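Long-range contact in Slr0280 protein (Synechocystis sp., PDB 5H3K), which is of unknown function but probably related to phosphodiester glycosidases, which cleave sugar phosphodiesters: residues Q55-W67 with T78-G90. Residues are numbered along the deposited sequence; the frame is centred on the assembly and turned at random.
Sequences QISIDGKSYPVAW and TGLGDTGAMQFLG
Phe88 meets Tyr63, Pro64 and Val65 with its ring, an example of how one aromatic residue can seat a short helix against a β hairpin. Val65 CG2 is 3.6 Å from Phe88 CD2, and Tyr63 CB the same distance from Phe88 CD1. The two aromatic rings meet obliquely, their planes 39° apart. At the far end, Pro64 CD meets Phe88 CZ at 3.9 Å. A chi1 of -68° sets Phe88 CG beside the backbone N, which puts the ring against Tyr63 and Val65; Gly84 O lies in plane at its edge. Val65 CG1 lies by the Gly84 backbone, so that a CB on Gly84 would be crowded against it. Replacing Phe88 by alanine removes the ring, which would probably leave Tyr63, Pro64 and Val65 without their shared partner and open a gap between helix and strand. Beside the ring, Leu89 CD2 rests on the ends of Ile56 and Ile58. Where strand becomes helix, Gly81 N, at the N-cap position, donates a nearly straight hydrogen bond to Ala66 O (2.8 Å, 171°), and Trp67 pairs with Leu80 in a non-hydrogen-bonded antiparallel bridge. Helix 82-89 thus packs against hairpin strand 61-72, directly after strand 75-81; strand 122-126 flanks the latter, and strand 589-590 touches Phe88.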
loop_
_atom_site.group_PDB
_atom_site.type_symbol
_atom_site.label_atom_id
_atom_site.label_comp_id
_atom_site.label_asym_id
_atom_site.label_seq_id
_atom_site.Cartn_x
_atom_site.Cartn_y
_atom_site.Cartn_z
ATOM N N GLN A 55 0.980 -13.542 -14.691
ATOM C CA GLN A 55 0.165 -14.647 -14.194
ATOM C C GLN A 55 0.910 -15.976 -14.244
ATOM O O GLN A 55 1.681 -16.236 -15.166
ATOM C CB GLN A 55 -1.102 -14.794 -15.038
ATOM C CG GLN A 55 -1.896 -13.511 -15.233
ATOM C CD GLN A 55 -3.269 -13.601 -14.633
ATOM O OE1 GLN A 55 -4.229 -13.991 -15.299
ATOM N NE2 GLN A 55 -3.374 -13.255 -13.357
ATOM N N ILE A 56 0.656 -16.822 -13.252
ATOM C CA ILE A 56 1.080 -18.213 -13.304
ATOM C C ILE A 56 -0.175 -19.055 -13.174
ATOM O O ILE A 56 -1.173 -18.601 -12.600
ATOM C CB ILE A 56 2.112 -18.572 -12.209
ATOM C CG1 ILE A 56 1.542 -18.360 -10.805
ATOM C CG2 ILE A 56 3.388 -17.757 -12.396
ATOM C CD1 ILE A 56 2.429 -18.947 -9.697
ATOM N N SER A 57 -0.146 -20.262 -13.727
ATOM C CA SER A 57 -1.304 -21.142 -13.657
ATOM C C SER A 57 -0.959 -22.398 -12.877
ATOM O O SER A 57 0.065 -23.028 -13.128
ATOM C CB SER A 57 -1.781 -21.505 -15.058
ATOM O OG SER A 57 -2.902 -22.360 -14.971
ATOM N N ILE A 58 -1.807 -22.747 -11.910
ATOM C CA ILE A 58 -1.633 -23.954 -11.109
ATOM C C ILE A 58 -2.958 -24.711 -11.056
ATOM O O ILE A 58 -3.964 -24.163 -10.594
ATOM C CB ILE A 58 -1.236 -23.617 -9.659
ATOM C CG1 ILE A 58 0.076 -22.825 -9.615
ATOM C CG2 ILE A 58 -1.116 -24.885 -8.841
ATOM C CD1 ILE A 58 0.500 -22.426 -8.205
ATOM N N ASP A 59 -2.959 -25.960 -11.517
ATOM C CA ASP A 59 -4.187 -26.758 -11.569
ATOM C C ASP A 59 -5.323 -26.001 -12.278
ATOM O O ASP A 59 -6.460 -26.009 -11.825
ATOM C CB ASP A 59 -4.610 -27.195 -10.157
ATOM C CG ASP A 59 -5.711 -28.247 -10.169
ATOM O OD1 ASP A 59 -5.950 -28.846 -11.242
ATOM O OD2 ASP A 59 -6.335 -28.480 -9.106
ATOM N N GLY A 60 -4.999 -25.326 -13.379
ATOM C CA GLY A 60 -6.002 -24.661 -14.193
ATOM C C GLY A 60 -6.525 -23.334 -13.671
ATOM O O GLY A 60 -7.461 -22.764 -14.242
ATOM N N LYS A 61 -5.940 -22.838 -12.584
ATOM C CA LYS A 61 -6.346 -21.544 -12.038
ATOM C C LYS A 61 -5.185 -20.558 -12.119
ATOM O O LYS A 61 -4.036 -20.928 -11.885
ATOM C CB LYS A 61 -6.833 -21.691 -10.595
ATOM C CG LYS A 61 -8.009 -22.647 -10.442
ATOM C CD LYS A 61 -9.100 -22.389 -11.484
ATOM C CE LYS A 61 -10.158 -21.383 -11.012
ATOM N NZ LYS A 61 -11.384 -21.393 -11.891
ATOM N N SER A 62 -5.484 -19.311 -12.474
ATOM C CA SER A 62 -4.443 -18.298 -12.624
ATOM C C SER A 62 -4.304 -17.458 -11.366
ATOM O O SER A 62 -5.303 -17.102 -10.727
ATOM C CB SER A 62 -4.728 -17.390 -13.817
ATOM O OG SER A 62 -4.664 -18.123 -15.026
ATOM N N TYR A 63 -3.058 -17.146 -11.020
ATOM C CA TYR A 63 -2.747 -16.330 -9.847
ATOM C C TYR A 63 -1.810 -15.199 -10.270
ATOM O O TYR A 63 -1.019 -15.365 -11.196
ATOM C CB TYR A 63 -2.107 -17.204 -8.767
ATOM C CG TYR A 63 -2.992 -18.336 -8.321
ATOM C CD1 TYR A 63 -2.829 -19.619 -8.832
ATOM C CD2 TYR A 63 -4.011 -18.120 -7.405
ATOM C CE1 TYR A 63 -3.654 -20.666 -8.430
ATOM C CE2 TYR A 63 -4.836 -19.150 -6.997
ATOM C CZ TYR A 63 -4.652 -20.422 -7.507
ATOM O OH TYR A 63 -5.476 -21.447 -7.097
ATOM N N PRO A 64 -1.926 -14.028 -9.622
ATOM C CA PRO A 64 -1.109 -12.858 -9.975
ATOM C C PRO A 64 0.324 -12.995 -9.455
ATOM O O PRO A 64 0.606 -12.661 -8.303
ATOM C CB PRO A 64 -1.822 -11.712 -9.260
ATOM C CG PRO A 64 -2.456 -12.383 -8.042
ATOM C CD PRO A 64 -2.876 -13.747 -8.526
ATOM N N VAL A 65 1.215 -13.508 -10.299
ATOM C CA VAL A 65 2.624 -13.651 -9.955
ATOM C C VAL A 65 3.472 -13.208 -11.145
ATOM O O VAL A 65 3.298 -13.723 -12.256
ATOM C CB VAL A 65 3.000 -15.111 -9.603
ATOM C CG1 VAL A 65 4.511 -15.228 -9.376
ATOM C CG2 VAL A 65 2.240 -15.596 -8.379
ATOM N N ALA A 66 4.382 -12.260 -10.925
ATOM C CA ALA A 66 5.265 -11.823 -12.001
ATOM C C ALA A 66 6.272 -12.924 -12.332
ATOM O O ALA A 66 6.838 -13.554 -11.433
ATOM C CB ALA A 66 5.990 -10.536 -11.608
ATOM N N TRP A 67 6.498 -13.157 -13.620
ATOM C CA TRP A 67 7.516 -14.110 -14.042
ATOM C C TRP A 67 8.258 -13.587 -15.262
ATOM O O TRP A 67 7.759 -12.723 -15.997
ATOM C CB TRP A 67 6.897 -15.484 -14.343
ATOM C CG TRP A 67 5.933 -15.429 -15.462
ATOM C CD1 TRP A 67 4.598 -15.174 -15.380
ATOM C CD2 TRP A 67 6.224 -15.622 -16.854
ATOM N NE1 TRP A 67 4.039 -15.190 -16.635
ATOM C CE2 TRP A 67 5.015 -15.466 -17.557
ATOM C CE3 TRP A 67 7.389 -15.913 -17.571
ATOM C CZ2 TRP A 67 4.937 -15.588 -18.947
ATOM C CZ3 TRP A 67 7.308 -16.037 -18.950
ATOM C CH2 TRP A 67 6.093 -15.868 -19.622
ATOM N N THR A 78 14.014 -19.599 -15.602
ATOM C CA THR A 78 12.722 -19.031 -15.235
ATOM C C THR A 78 12.811 -18.384 -13.871
ATOM O O THR A 78 13.286 -19.004 -12.902
ATOM C CB THR A 78 11.613 -20.094 -15.198
ATOM O OG1 THR A 78 11.563 -20.777 -16.456
ATOM C CG2 THR A 78 10.253 -19.430 -14.924
ATOM N N GLY A 79 12.351 -17.137 -13.797
ATOM C CA GLY A 79 12.356 -16.388 -12.555
ATOM C C GLY A 79 10.943 -15.985 -12.162
ATOM O O GLY A 79 10.124 -15.691 -13.025
ATOM N N LEU A 80 10.659 -15.986 -10.861
ATOM C CA LEU A 80 9.355 -15.569 -10.346
ATOM C C LEU A 80 9.577 -14.436 -9.347
ATOM O O LEU A 80 10.540 -14.473 -8.584
ATOM C CB LEU A 80 8.678 -16.727 -9.609
ATOM C CG LEU A 80 8.517 -18.046 -10.358
ATOM C CD1 LEU A 80 7.685 -19.002 -9.530
ATOM C CD2 LEU A 80 7.863 -17.804 -11.685
ATOM N N GLY A 81 8.696 -13.437 -9.345
ATOM C CA GLY A 81 8.749 -12.407 -8.310
ATOM C C GLY A 81 8.798 -13.034 -6.929
ATOM O O GLY A 81 7.988 -13.917 -6.619
ATOM N N ASP A 82 9.758 -12.611 -6.107
ATOM C CA ASP A 82 10.020 -13.311 -4.851
ATOM C C ASP A 82 8.823 -13.371 -3.910
ATOM O O ASP A 82 8.484 -14.439 -3.380
ATOM C CB ASP A 82 11.303 -12.779 -4.152
ATOM C CG ASP A 82 11.193 -11.341 -3.634
ATOM O OD1 ASP A 82 10.342 -10.527 -4.084
ATOM O OD2 ASP A 82 12.016 -11.015 -2.748
ATOM N N THR A 83 8.159 -12.233 -3.726
ATOM C CA THR A 83 7.024 -12.185 -2.818
ATOM C C THR A 83 5.868 -12.990 -3.402
ATOM O O THR A 83 5.025 -13.520 -2.665
ATOM C CB THR A 83 6.612 -10.732 -2.503
ATOM O OG1 THR A 83 6.429 -10.008 -3.724
ATOM C CG2 THR A 83 7.692 -10.039 -1.692
ATOM N N GLY A 84 5.846 -13.104 -4.726
ATOM C CA GLY A 84 4.840 -13.910 -5.404
ATOM C C GLY A 84 5.110 -15.395 -5.251
ATOM O O GLY A 84 4.194 -16.179 -4.987
ATOM N N ALA A 85 6.374 -15.791 -5.394
ATOM C CA ALA A 85 6.739 -17.197 -5.216
ATOM C C ALA A 85 6.458 -17.622 -3.779
ATOM O O ALA A 85 5.989 -18.737 -3.527
ATOM C CB ALA A 85 8.203 -17.424 -5.565
ATOM N N MET A 86 6.737 -16.719 -2.841
ATOM C CA MET A 86 6.515 -16.979 -1.430
ATOM C C MET A 86 5.041 -17.245 -1.162
ATOM O O MET A 86 4.684 -18.212 -0.477
ATOM C CB MET A 86 6.996 -15.790 -0.597
ATOM C CG MET A 86 6.886 -16.013 0.906
ATOM S SD MET A 86 7.449 -14.592 1.867
ATOM C CE MET A 86 6.185 -13.379 1.438
ATOM N N GLN A 87 4.179 -16.412 -1.737
ATOM C CA GLN A 87 2.765 -16.453 -1.390
ATOM C C GLN A 87 1.939 -17.449 -2.167
ATOM O O GLN A 87 0.919 -17.917 -1.672
ATOM C CB GLN A 87 2.152 -15.060 -1.490
ATOM C CG GLN A 87 2.568 -14.205 -0.322
ATOM C CD GLN A 87 1.974 -12.837 -0.365
ATOM O OE1 GLN A 87 0.807 -12.654 -0.727
ATOM N NE2 GLN A 87 2.772 -11.853 0.003
ATOM N N PHE A 88 2.375 -17.782 -3.373
ATOM C CA PHE A 88 1.576 -18.650 -4.229
ATOM C C PHE A 88 2.189 -20.022 -4.486
ATOM O O PHE A 88 1.489 -20.940 -4.917
ATOM C CB PHE A 88 1.231 -17.922 -5.528
ATOM C CG PHE A 88 0.277 -16.766 -5.327
ATOM C CD1 PHE A 88 -1.098 -16.970 -5.337
ATOM C CD2 PHE A 88 0.757 -15.481 -5.120
ATOM C CE1 PHE A 88 -1.976 -15.906 -5.160
ATOM C CE2 PHE A 88 -0.108 -14.417 -4.940
ATOM C CZ PHE A 88 -1.482 -14.628 -4.957
ATOM N N LEU A 89 3.480 -20.177 -4.203
ATOM C CA LEU A 89 4.111 -21.499 -4.269
ATOM C C LEU A 89 4.384 -22.063 -2.878
ATOM O O LEU A 89 4.436 -23.281 -2.704
ATOM C CB LEU A 89 5.411 -21.472 -5.069
ATOM C CG LEU A 89 5.387 -20.922 -6.491
ATOM C CD1 LEU A 89 6.676 -21.297 -7.192
ATOM C CD2 LEU A 89 4.173 -21.428 -7.261
ATOM N N GLY A 90 4.569 -21.178 -1.897
ATOM C CA GLY A 90 4.910 -21.577 -0.545
ATOM C C GLY A 90 6.402 -21.632 -0.241
ATOM O O GLY A 90 6.807 -22.278 0.722
#